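Local coordinates for protein ribulose bisphosphate carboxylase (Hyperthermus butylicus DSM 5456, PDB 6HUN) that probably catalyses the carboxylation of ribulose 1,5-bisphosphate to two molecules of 3-phosphoglycerate, as a form III Rubisco serving AMP degradation, at residues 317-321 and 370-376. Numbering follows the deposited sequence.
Sequences KLARM and WSNIKPV
R320 NE donates to K374 O at 3.0 Å, and NH2 of the same guanidinium to I373 O at 3.1 Å, both backbone carbonyls of the 370-376 loop, the latter bond the straighter (154° at the hydrogen). Both oxygens sit near the rim of the group, tilted somewhat from its plane, while I350 O and E353 O take NH1. One face lies flat on W370, with CZ 3.7 Å from the centroid of the five-membered ring in a cation-pi stack, and CD makes a CH-pi contact over the six-membered ring. P375 CA covers the opposite face. With CG anti to the backbone N (chi1 175°) and the chain extended to NE, the side chain reaches straight off the helix, its CG 3.5 Å from V376 CG2. A leucine in place of R320 would probably leave both loop carbonyls without these donors and the indole without its cationic partner. At the far end of the indole, K317 CG approaches W370 CH2 and M321 CG meets CZ3 at the ring edge. The contact joins helix 312-322 of the TIM barrel to the loop leading into barrel strand 377-380, with helices 339-352 and 144-147 packed alongside.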
loop_
_atom_site.group_PDB
_atom_site.type_symbol
_atom_site.label_atom_id
_atom_site.label_comp_id
_atom_site.label_asym_id
_atom_site.label_seq_id
_atom_site.Cartn_x
_atom_site.Cartn_y
_atom_site.Cartn_z
ATOM N N LYS A 317 7.965 11.485 4.771
ATOM C CA LYS A 317 8.196 12.541 3.783
ATOM C C LYS A 317 7.142 12.519 2.673
ATOM O O LYS A 317 6.604 13.571 2.283
ATOM C CB LYS A 317 9.612 12.341 3.227
ATOM C CG LYS A 317 9.916 13.143 2.029
ATOM C CD LYS A 317 11.327 12.809 1.573
ATOM C CE LYS A 317 12.270 13.828 2.046
ATOM N NZ LYS A 317 13.594 13.785 1.358
ATOM N N LEU A 318 6.764 11.334 2.202
ATOM C CA LEU A 318 5.733 11.280 1.148
ATOM C C LEU A 318 4.376 11.714 1.709
ATOM O O LEU A 318 3.583 12.325 1.010
ATOM C CB LEU A 318 5.637 9.853 0.580
ATOM C CG LEU A 318 6.905 9.352 -0.171
ATOM C CD1 LEU A 318 6.761 7.825 -0.448
ATOM C CD2 LEU A 318 7.022 10.039 -1.470
ATOM N N ALA A 319 4.077 11.340 2.961
ATOM C CA ALA A 319 2.827 11.791 3.591
ATOM C C ALA A 319 2.745 13.322 3.696
ATOM O O ALA A 319 1.694 13.929 3.436
ATOM C CB ALA A 319 2.728 11.161 4.979
ATOM N N ARG A 320 3.870 13.965 3.989
ATOM C CA ARG A 320 3.889 15.414 4.061
ATOM C C ARG A 320 3.699 16.030 2.676
ATOM O O ARG A 320 2.948 16.993 2.508
ATOM C CB ARG A 320 5.219 15.848 4.666
ATOM C CG ARG A 320 5.351 17.390 4.659
ATOM C CD ARG A 320 6.622 17.801 5.501
ATOM N NE ARG A 320 6.787 19.279 5.500
ATOM C CZ ARG A 320 7.844 19.929 5.995
ATOM N NH1 ARG A 320 8.855 19.242 6.516
ATOM N NH2 ARG A 320 7.910 21.270 5.931
ATOM N N MET A 321 4.360 15.468 1.666
ATOM C CA MET A 321 4.132 15.946 0.289
ATOM C C MET A 321 2.671 15.798 -0.132
ATOM O O MET A 321 2.070 16.725 -0.703
ATOM C CB MET A 321 5.030 15.132 -0.651
ATOM C CG MET A 321 6.484 15.433 -0.443
ATOM S SD MET A 321 7.537 14.200 -1.270
ATOM C CE MET A 321 6.819 14.534 -2.859
ATOM N N TRP A 370 12.181 22.341 1.881
ATOM C CA TRP A 370 10.741 22.107 1.801
ATOM C C TRP A 370 10.023 23.369 1.347
ATOM O O TRP A 370 8.939 23.703 1.836
ATOM C CB TRP A 370 10.200 21.644 3.157
ATOM C CG TRP A 370 10.506 20.239 3.509
ATOM C CD1 TRP A 370 11.478 19.790 4.334
ATOM C CD2 TRP A 370 9.780 19.105 3.072
ATOM N NE1 TRP A 370 11.428 18.427 4.455
ATOM C CE2 TRP A 370 10.388 17.969 3.673
ATOM C CE3 TRP A 370 8.705 18.924 2.187
ATOM C CZ2 TRP A 370 9.940 16.688 3.443
ATOM C CZ3 TRP A 370 8.242 17.610 1.996
ATOM C CH2 TRP A 370 8.862 16.534 2.617
ATOM N N SER A 371 10.653 24.120 0.448
ATOM C CA SER A 371 10.040 25.356 -0.020
ATOM C C SER A 371 8.590 25.116 -0.450
ATOM O O SER A 371 8.312 24.154 -1.179
ATOM C CB SER A 371 10.872 25.880 -1.187
ATOM O OG SER A 371 10.822 27.273 -1.218
ATOM N N ASN A 372 7.659 25.921 0.087
ATOM C CA ASN A 372 6.227 25.837 -0.234
ATOM C C ASN A 372 5.513 24.574 0.287
ATOM O O ASN A 372 4.506 24.148 -0.287
ATOM C CB ASN A 372 6.000 25.926 -1.746
ATOM C CG ASN A 372 6.632 27.166 -2.326
ATOM O OD1 ASN A 372 7.342 27.106 -3.332
ATOM N ND2 ASN A 372 6.432 28.288 -1.647
ATOM N N ILE A 373 6.020 23.890 1.296
ATOM C CA ILE A 373 5.332 22.712 1.848
ATOM C C ILE A 373 5.264 22.947 3.366
ATOM O O ILE A 373 6.292 23.015 4.005
ATOM C CB ILE A 373 6.079 21.391 1.541
ATOM C CG1 ILE A 373 6.339 21.162 0.026
ATOM C CG2 ILE A 373 5.328 20.205 2.182
ATOM C CD1 ILE A 373 5.172 20.783 -0.773
ATOM N N LYS A 374 4.045 23.087 3.924
ATOM C CA LYS A 374 3.907 23.460 5.333
ATOM C C LYS A 374 4.409 22.320 6.210
ATOM O O LYS A 374 4.447 21.182 5.749
ATOM C CB LYS A 374 2.439 23.689 5.664
ATOM C CG LYS A 374 1.901 25.092 5.070
ATOM C CD LYS A 374 0.438 25.168 5.126
ATOM C CE LYS A 374 0.005 26.647 4.686
ATOM N NZ LYS A 374 -1.443 26.711 4.545
ATOM N N PRO A 375 4.860 22.621 7.418
ATOM C CA PRO A 375 5.243 21.557 8.363
ATOM C C PRO A 375 4.048 20.756 8.867
ATOM O O PRO A 375 2.912 21.219 8.928
ATOM C CB PRO A 375 5.917 22.314 9.505
ATOM C CG PRO A 375 5.311 23.670 9.455
ATOM C CD PRO A 375 4.992 23.982 7.994
ATOM N N VAL A 376 4.346 19.546 9.299
ATOM C CA VAL A 376 3.369 18.555 9.744
ATOM C C VAL A 376 3.494 18.421 11.269
ATOM O O VAL A 376 4.604 18.402 11.768
ATOM C CB VAL A 376 3.680 17.200 9.051
ATOM C CG1 VAL A 376 2.868 16.108 9.693
ATOM C CG2 VAL A 376 3.334 17.378 7.521
#